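Local coordinates for penicillin-binding protein (Bacillus halodurans, PDB 3TG9) that probably binds beta-lactams through an active-site serine, as a member of the beta-lactamase and penicillin-binding protein family, at residues F30-L34 / P44-H48; L74-L80 / V91-L97. One frame throughout, in Å; residues are numbered along the deposited sequence.

In the fold
After helix 7-13 and strand 18-24, the chain forms strand 30-34, an outermost strand of the large antiparallel sheet, and interaction 1 closes the following excursion by bringing loop residues 44-48 back against it. The chain then crosses the molecule through helix 58-70. Interaction 2 follows in series, neither nesting with nor crossing the first: the turn at 74-80 is joined to the start of helix 93-98, closing the loop between them. The two centres lie 39 Å apart on opposite sides of the chain's centre, with nearest atoms about 28 Å apart. One contact therefore covers the sheet margin, whereas the other builds part of the helical region.

Interaction 1. Residues F30-L34 / P44-H48; sequences FIASL and PNEHH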
ATOM      1  N   PHE B  30       7.454  -9.285 -31.447  1.00 36.90           N
ATOM      2  CA  PHE B  30       6.380 -10.129 -30.948  1.00 44.83           C
ATOM      3  C   PHE B  30       6.147  -9.706 -29.495  1.00 45.62           C
ATOM      4  O   PHE B  30       7.086  -9.671 -28.694  1.00 42.66           O
ATOM      5  CB  PHE B  30       6.775 -11.607 -30.973  1.00 47.54           C
ATOM      6  CG  PHE B  30       6.838 -12.215 -32.351  1.00 52.35           C
ATOM      7  CD1 PHE B  30       6.058 -13.321 -32.670  1.00 52.76           C
ATOM      8  CD2 PHE B  30       7.696 -11.706 -33.315  1.00 54.98           C
ATOM      9  CE1 PHE B  30       6.124 -13.901 -33.928  1.00 54.53           C
ATOM     10  CE2 PHE B  30       7.762 -12.278 -34.579  1.00 59.27           C
ATOM     11  CZ  PHE B  30       6.972 -13.378 -34.883  1.00 53.84           C
ATOM     12  N   ILE B  31       4.907  -9.375 -29.151  1.00 46.53           N
ATOM     13  CA  ILE B  31       4.592  -8.974 -27.786  1.00 43.16           C
ATOM     14  C   ILE B  31       3.478  -9.837 -27.223  1.00 44.76           C
ATOM     15  O   ILE B  31       2.473 -10.070 -27.891  1.00 49.19           O
ATOM     16  CB  ILE B  31       4.173  -7.507 -27.716  1.00 42.55           C
ATOM     17  CG1 ILE B  31       5.173  -6.641 -28.481  1.00 39.69           C
ATOM     18  CG2 ILE B  31       4.031  -7.064 -26.256  1.00 39.74           C
ATOM     19  CD1 ILE B  31       4.999  -5.160 -28.259  1.00 40.50           C
ATOM     20  N   ALA B  32       3.653 -10.313 -25.997  1.00 40.99           N
ATOM     21  CA  ALA B  32       2.675 -11.215 -25.406  1.00 42.89           C
ATOM     22  C   ALA B  32       2.443 -10.964 -23.915  1.00 46.53           C
ATOM     23  O   ALA B  32       3.390 -10.933 -23.114  1.00 40.10           O
ATOM     24  CB  ALA B  32       3.083 -12.661 -25.646  1.00 40.45           C
ATOM     25  N   SER B  33       1.177 -10.801 -23.539  1.00 42.93           N
ATOM     26  CA  SER B  33       0.833 -10.620 -22.137  1.00 35.19           C
ATOM     27  C   SER B  33       0.059 -11.814 -21.590  1.00 43.29           C
ATOM     28  O   SER B  33      -0.697 -12.456 -22.321  1.00 44.77           O
ATOM     29  CB  SER B  33       0.045  -9.332 -21.955  1.00 36.50           C
ATOM     30  OG  SER B  33       0.812  -8.222 -22.384  1.00 35.41           O
ATOM     31  N   LEU B  34       0.267 -12.117 -20.309  1.00 39.17           N
ATOM     32  CA  LEU B  34      -0.479 -13.172 -19.628  1.00 41.17           C
ATOM     33  C   LEU B  34      -0.734 -12.800 -18.161  1.00 44.68           C
ATOM     34  O   LEU B  34      -0.090 -11.903 -17.619  1.00 42.94           O
ATOM     35  CB  LEU B  34       0.268 -14.506 -19.720  1.00 46.26           C
ATOM     36  CG  LEU B  34      -0.463 -15.785 -19.306  1.00 48.06           C
ATOM     37  CD1 LEU B  34      -1.594 -16.113 -20.275  1.00 41.78           C
ATOM     38  CD2 LEU B  34       0.521 -16.943 -19.223  1.00 45.60           C
ATOM     39  N   PRO B  44      -6.520  -7.798 -16.659  1.00 39.01           N
ATOM     40  CA  PRO B  44      -5.474  -8.635 -17.255  1.00 36.18           C
ATOM     41  C   PRO B  44      -4.230  -7.816 -17.528  1.00 34.21           C
ATOM     42  O   PRO B  44      -4.337  -6.621 -17.826  1.00 33.78           O
ATOM     43  CB  PRO B  44      -6.084  -9.069 -18.604  1.00 39.43           C
ATOM     44  CG  PRO B  44      -7.566  -8.722 -18.511  1.00 44.71           C
ATOM     45  CD  PRO B  44      -7.641  -7.548 -17.584  1.00 37.25           C
ATOM     46  N   ASN B  45      -3.065  -8.449 -17.433  1.00 32.49           N
ATOM     47  CA  ASN B  45      -1.855  -7.848 -17.966  1.00 32.67           C
ATOM     48  C   ASN B  45      -2.024  -7.668 -19.460  1.00 32.27           C
ATOM     49  O   ASN B  45      -2.461  -8.594 -20.152  1.00 32.66           O
ATOM     50  CB  ASN B  45      -0.657  -8.752 -17.697  1.00 32.60           C
ATOM     51  CG  ASN B  45      -0.163  -8.644 -16.280  1.00 29.50           C
ATOM     52  OD1 ASN B  45       0.051  -7.548 -15.774  1.00 28.13           O
ATOM     53  ND2 ASN B  45       0.021  -9.783 -15.627  1.00 30.20           N
ATOM     54  N   GLU B  46      -1.692  -6.482 -19.961  1.00 32.99           N
ATOM     55  CA  GLU B  46      -1.721  -6.230 -21.402  1.00 35.03           C
ATOM     56  C   GLU B  46      -0.380  -5.673 -21.901  1.00 38.24           C
ATOM     57  O   GLU B  46       0.561  -5.536 -21.125  1.00 36.95           O
ATOM     58  CB  GLU B  46      -2.859  -5.274 -21.760  1.00 41.58           C
ATOM     59  CG  GLU B  46      -2.665  -3.870 -21.234  1.00 40.88           C
ATOM     60  CD  GLU B  46      -3.085  -2.815 -22.238  1.00 45.99           C
ATOM     61  OE1 GLU B  46      -3.019  -3.098 -23.456  1.00 48.80           O
ATOM     62  OE2 GLU B  46      -3.471  -1.700 -21.813  1.00 50.65           O
ATOM     63  N   HIS B  47      -0.290  -5.341 -23.187  1.00 34.98           N
ATOM     64  CA  HIS B  47       0.975  -4.867 -23.750  1.00 37.90           C
ATOM     65  C   HIS B  47       1.411  -3.539 -23.134  1.00 39.38           C
ATOM     66  O   HIS B  47       2.600  -3.268 -23.012  1.00 43.45           O
ATOM     67  CB  HIS B  47       0.906  -4.740 -25.285  1.00 38.09           C
ATOM     68  CG  HIS B  47       0.652  -6.036 -25.998  1.00 34.81           C
ATOM     69  ND1 HIS B  47       0.693  -6.152 -27.371  1.00 35.63           N
ATOM     70  CD2 HIS B  47       0.362  -7.272 -25.526  1.00 36.68           C
ATOM     71  CE1 HIS B  47       0.426  -7.400 -27.714  1.00 37.46           C
ATOM     72  NE2 HIS B  47       0.225  -8.104 -26.612  1.00 31.31           N
ATOM     73  N   HIS B  48       0.459  -2.711 -22.729  1.00 42.76           N
ATOM     74  CA  HIS B  48       0.808  -1.367 -22.272  1.00 39.80           C
ATOM     75  C   HIS B  48       0.834  -1.238 -20.752  1.00 32.66           C
ATOM     76  O   HIS B  48       0.983  -0.144 -20.213  1.00 35.08           O
ATOM     77  CB  HIS B  48      -0.109  -0.331 -22.920  1.00 43.34           C
ATOM     78  CG  HIS B  48      -0.069  -0.364 -24.416  1.00 53.45           C
ATOM     79  ND1 HIS B  48      -0.966  -1.092 -25.168  1.00 55.79           N
ATOM     80  CD2 HIS B  48       0.788   0.208 -25.297  1.00 58.55           C
ATOM     81  CE1 HIS B  48      -0.676  -0.951 -26.451  1.00 60.58           C
ATOM     82  NE2 HIS B  48       0.383  -0.168 -26.557  1.00 59.20           N
TER
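I31 sets its CG2 methyl over the middle of the H47 imidazole, 3.6 Å from CG2 to the ring centroid and only 12° off the ring normal, a clear CH-pi contact. Chi1 of -48° puts CG1 beside the backbone N and leaves CG2 anti to it, facing the ring. A beta-branched residue suits a strand here, because one branch can cover the imidazole close to the backbone. At the edge of the same ring, near its plane, stands S33 OG, 3.3 Å from H47 CD2. Serine suits the place because its hydroxyl can bond across to T19 OG1 on the adjoining strand 18-24. T19 also bonds to the carbonyl oxygen of E46, so that one threonine engages both sides of the contact. S33 CB lies 3.2 Å from N45 O, so strand and loop backbone are closely packed here. Farther along, N45 ND2 donates to L34 O at 2.9 Å, with an N-H...O angle of 153°. The acceptor lies close to the amide plane of N45, and the amide nitrogen also bonds to N315 OD1. Asparagine is apt at this position: its short side chain carries a donor to the backbone at the end of the strand, and N45 is itself buried. The chain directions run almost oppositely, yet between the two segments the one hydrogen bond comes from a side chain. The chemistry is thus mixed, with one aliphatic-aromatic contact at H47 and a hydrogen bond from the side-chain amide of N45 fastening the loop to the sheet margin.

Interaction 2. Residues L74-L80 / V91-L97; sequences LSFDTPL and VTIHHLL
F76 O accepts a hydrogen bond from the backbone N-H of H94, N to O 3.1 Å, the first of three backbone hydrogen bonds that join the turn to the helix start. I93 N donates to T78 O almost in line with that carbonyl, while L80 N reaches V91 O at 2.7 Å with a nearly straight N-H...O angle of 170°. Between the last two bonds, P79 and T92 form a single beta bridge; proline, lacking an N-H, is tolerated here because the bonds flanking it use the T78 carbonyl and the L80 N-H. Polar side chains shape each half. S75 to T78 make a type I turn, in which T78 OG1 donates to S75 O at 2.7 Å, and T78 N donates to the same oxygen. T92 is the N-cap of the helix: its OG1 accepts from H95 N, and H95 ND1 accepts from T92 N in return, a capping box. Chi1 of 64° puts the T92 hydroxyl between the backbone N and the carbonyl carbon, where it can turn back to the first helical turn. Apolar contacts fill the buried side. The CD1 methyl of L97 meets F76 CD1 at 3.7 Å, the two side chains crossing roughly at right angles. L80 works with both branches, CD1 touching L96 CD1 at 3.6 Å and CD2 lying alongside V91 CG1. The CG1 of I93 packs on L74 CD1 and T78 CB. Beyond the contact, helix 58-70 meets L74, F76 and I93, helix 155-168 packs on L80, L96 and L97, and helix 252-258 touches F76.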
ATOM      1  N   LEU B  74      31.466  16.009 -15.165  1.00 46.67           N
ATOM      2  CA  LEU B  74      31.892  14.931 -14.280  1.00 44.38           C
ATOM      3  C   LEU B  74      32.791  13.955 -15.036  1.00 47.49           C
ATOM      4  O   LEU B  74      32.723  13.880 -16.260  1.00 45.98           O
ATOM      5  CB  LEU B  74      30.659  14.197 -13.759  1.00 42.39           C
ATOM      6  CG  LEU B  74      30.778  12.904 -12.963  1.00 44.26           C
ATOM      7  CD1 LEU B  74      31.179  13.175 -11.511  1.00 45.88           C
ATOM      8  CD2 LEU B  74      29.448  12.172 -13.021  1.00 40.97           C
ATOM      9  N   SER B  75      33.622  13.212 -14.308  1.00 48.53           N
ATOM     10  CA  SER B  75      34.491  12.200 -14.911  1.00 49.22           C
ATOM     11  C   SER B  75      34.482  10.892 -14.108  1.00 49.86           C
ATOM     12  O   SER B  75      34.131  10.887 -12.932  1.00 48.12           O
ATOM     13  CB  SER B  75      35.924  12.726 -15.037  1.00 54.27           C
ATOM     14  OG  SER B  75      36.661  12.492 -13.850  1.00 55.88           O
ATOM     15  N   PHE B  76      34.871   9.788 -14.742  1.00 49.62           N
ATOM     16  CA  PHE B  76      34.818   8.480 -14.092  1.00 45.31           C
ATOM     17  C   PHE B  76      35.886   8.316 -13.014  1.00 52.28           C
ATOM     18  O   PHE B  76      35.855   7.354 -12.239  1.00 50.93           O
ATOM     19  CB  PHE B  76      34.928   7.351 -15.120  1.00 45.53           C
ATOM     20  CG  PHE B  76      33.834   7.358 -16.155  1.00 45.72           C
ATOM     21  CD1 PHE B  76      32.506   7.265 -15.783  1.00 44.17           C
ATOM     22  CD2 PHE B  76      34.138   7.439 -17.503  1.00 45.96           C
ATOM     23  CE1 PHE B  76      31.501   7.265 -16.738  1.00 39.29           C
ATOM     24  CE2 PHE B  76      33.140   7.440 -18.462  1.00 43.55           C
ATOM     25  CZ  PHE B  76      31.821   7.351 -18.077  1.00 43.84           C
ATOM     26  N   ASP B  77      36.826   9.256 -12.967  1.00 57.26           N
ATOM     27  CA  ASP B  77      37.904   9.235 -11.975  1.00 56.77           C
ATOM     28  C   ASP B  77      37.587  10.133 -10.791  1.00 55.47           C
ATOM     29  O   ASP B  77      38.262  10.089  -9.757  1.00 54.56           O
ATOM     30  CB  ASP B  77      39.219   9.684 -12.610  1.00 60.17           C
ATOM     31  CG  ASP B  77      39.811   8.631 -13.510  1.00 67.30           C
ATOM     32  OD1 ASP B  77      39.643   7.429 -13.196  1.00 67.38           O
ATOM     33  OD2 ASP B  77      40.440   9.001 -14.527  1.00 79.78           O
ATOM     34  N   THR B  78      36.564  10.963 -10.964  1.00 51.80           N
ATOM     35  CA  THR B  78      36.135  11.885  -9.929  1.00 50.83           C
ATOM     36  C   THR B  78      35.896  11.124  -8.636  1.00 51.97           C
ATOM     37  O   THR B  78      35.225  10.097  -8.639  1.00 50.11           O
ATOM     38  CB  THR B  78      34.840  12.593 -10.348  1.00 51.42           C
ATOM     39  OG1 THR B  78      35.004  13.131 -11.669  1.00 51.34           O
ATOM     40  CG2 THR B  78      34.492  13.709  -9.374  1.00 48.42           C
ATOM     41  N   PRO B  79      36.471  11.614  -7.527  1.00 56.80           N
ATOM     42  CA  PRO B  79      36.258  11.004  -6.212  1.00 52.93           C
ATOM     43  C   PRO B  79      34.867  11.320  -5.691  1.00 50.93           C
ATOM     44  O   PRO B  79      34.333  12.392  -5.969  1.00 53.15           O
ATOM     45  CB  PRO B  79      37.312  11.688  -5.329  1.00 54.26           C
ATOM     46  CG  PRO B  79      38.297  12.295  -6.283  1.00 56.50           C
ATOM     47  CD  PRO B  79      37.488  12.678  -7.480  1.00 57.53           C
ATOM     48  N   LEU B  80      34.294  10.393  -4.935  1.00 51.53           N
ATOM     49  CA  LEU B  80      32.956  10.570  -4.386  1.00 50.48           C
ATOM     50  C   LEU B  80      32.915  11.734  -3.389  1.00 52.67           C
ATOM     51  O   LEU B  80      31.884  12.376  -3.207  1.00 56.07           O
ATOM     52  CB  LEU B  80      32.494   9.273  -3.722  1.00 49.36           C
ATOM     53  CG  LEU B  80      31.010   9.133  -3.395  1.00 46.60           C
ATOM     54  CD1 LEU B  80      30.177   9.331  -4.639  1.00 46.77           C
ATOM     55  CD2 LEU B  80      30.748   7.771  -2.797  1.00 46.89           C
ATOM     56  N   VAL B  91      36.855   6.307  -2.756  1.00 50.91           N
ATOM     57  CA  VAL B  91      35.839   5.813  -3.674  1.00 48.78           C
ATOM     58  C   VAL B  91      35.622   6.784  -4.838  1.00 45.39           C
ATOM     59  O   VAL B  91      35.576   8.003  -4.659  1.00 44.41           O
ATOM     60  CB  VAL B  91      34.516   5.479  -2.958  1.00 47.96           C
ATOM     61  CG1 VAL B  91      33.413   5.227  -3.974  1.00 43.04           C
ATOM     62  CG2 VAL B  91      34.708   4.264  -2.061  1.00 46.15           C
ATOM     63  N   THR B  92      35.525   6.221  -6.035  1.00 45.76           N
ATOM     64  CA  THR B  92      35.406   6.995  -7.251  1.00 43.22           C
ATOM     65  C   THR B  92      34.134   6.562  -7.967  1.00 42.43           C
ATOM     66  O   THR B  92      33.597   5.481  -7.696  1.00 40.83           O
ATOM     67  CB  THR B  92      36.599   6.720  -8.182  1.00 47.89           C
ATOM     68  OG1 THR B  92      36.575   5.346  -8.587  1.00 46.30           O
ATOM     69  CG2 THR B  92      37.923   7.005  -7.472  1.00 40.47           C
ATOM     70  N   ILE B  93      33.658   7.410  -8.873  1.00 37.60           N
ATOM     71  CA  ILE B  93      32.482   7.120  -9.672  1.00 37.57           C
ATOM     72  C   ILE B  93      32.597   5.740 -10.300  1.00 39.75           C
ATOM     73  O   ILE B  93      31.684   4.919 -10.205  1.00 36.26           O
ATOM     74  CB  ILE B  93      32.325   8.164 -10.794  1.00 40.25           C
ATOM     75  CG1 ILE B  93      32.155   9.570 -10.203  1.00 40.42           C
ATOM     76  CG2 ILE B  93      31.180   7.797 -11.722  1.00 36.34           C
ATOM     77  CD1 ILE B  93      31.035   9.682  -9.181  1.00 40.50           C
ATOM     78  N   HIS B  94      33.736   5.492 -10.940  1.00 44.97           N
ATOM     79  CA  HIS B  94      33.981   4.241 -11.643  1.00 40.19           C
ATOM     80  C   HIS B  94      33.893   3.017 -10.717  1.00 37.13           C
ATOM     81  O   HIS B  94      33.444   1.949 -11.134  1.00 38.84           O
ATOM     82  CB  HIS B  94      35.331   4.301 -12.369  1.00 43.15           C
ATOM     83  CG  HIS B  94      35.842   2.965 -12.806  1.00 39.35           C
ATOM     84  ND1 HIS B  94      35.645   2.472 -14.081  1.00 45.11           N
ATOM     85  CD2 HIS B  94      36.532   2.013 -12.138  1.00 38.64           C
ATOM     86  CE1 HIS B  94      36.198   1.275 -14.174  1.00 43.67           C
ATOM     87  NE2 HIS B  94      36.735   0.970 -13.007  1.00 36.71           N
ATOM     88  N   HIS B  95      34.310   3.167  -9.465  1.00 37.23           N
ATOM     89  CA  HIS B  95      34.174   2.074  -8.504  1.00 40.44           C
ATOM     90  C   HIS B  95      32.707   1.722  -8.284  1.00 38.72           C
ATOM     91  O   HIS B  95      32.329   0.552  -8.249  1.00 38.73           O
ATOM     92  CB  HIS B  95      34.813   2.437  -7.164  1.00 43.55           C
ATOM     93  CG  HIS B  95      36.307   2.538  -7.213  1.00 47.20           C
ATOM     94  ND1 HIS B  95      37.011   3.501  -6.518  1.00 45.75           N
ATOM     95  CD2 HIS B  95      37.229   1.805  -7.878  1.00 46.18           C
ATOM     96  CE1 HIS B  95      38.302   3.351  -6.752  1.00 52.35           C
ATOM     97  NE2 HIS B  95      38.463   2.331  -7.575  1.00 48.43           N
ATOM     98  N   LEU B  96      31.887   2.753  -8.132  1.00 37.68           N
ATOM     99  CA  LEU B  96      30.459   2.578  -7.905  1.00 39.72           C
ATOM    100  C   LEU B  96      29.781   1.923  -9.109  1.00 36.68           C
ATOM    101  O   LEU B  96      28.973   1.008  -8.947  1.00 34.19           O
ATOM    102  CB  LEU B  96      29.816   3.928  -7.585  1.00 34.65           C
ATOM    103  CG  LEU B  96      30.421   4.623  -6.358  1.00 35.83           C
ATOM    104  CD1 LEU B  96      30.118   6.111  -6.334  1.00 35.57           C
ATOM    105  CD2 LEU B  96      29.952   3.957  -5.078  1.00 35.52           C
ATOM    106  N   LEU B  97      30.142   2.380 -10.310  1.00 34.97           N
ATOM    107  CA  LEU B  97      29.529   1.919 -11.556  1.00 34.52           C
ATOM    108  C   LEU B  97      29.769   0.442 -11.839  1.00 35.73           C
ATOM    109  O   LEU B  97      28.988  -0.201 -12.552  1.00 31.94           O
ATOM    110  CB  LEU B  97      30.058   2.733 -12.740  1.00 33.60           C
ATOM    111  CG  LEU B  97      29.529   4.150 -12.924  1.00 33.03           C
ATOM    112  CD1 LEU B  97      30.453   4.947 -13.827  1.00 34.33           C
ATOM    113  CD2 LEU B  97      28.121   4.111 -13.493  1.00 33.51           C
TER
HETATM  114  O   HOH W   1      38.728   5.279 -11.292  1.00 53.37           O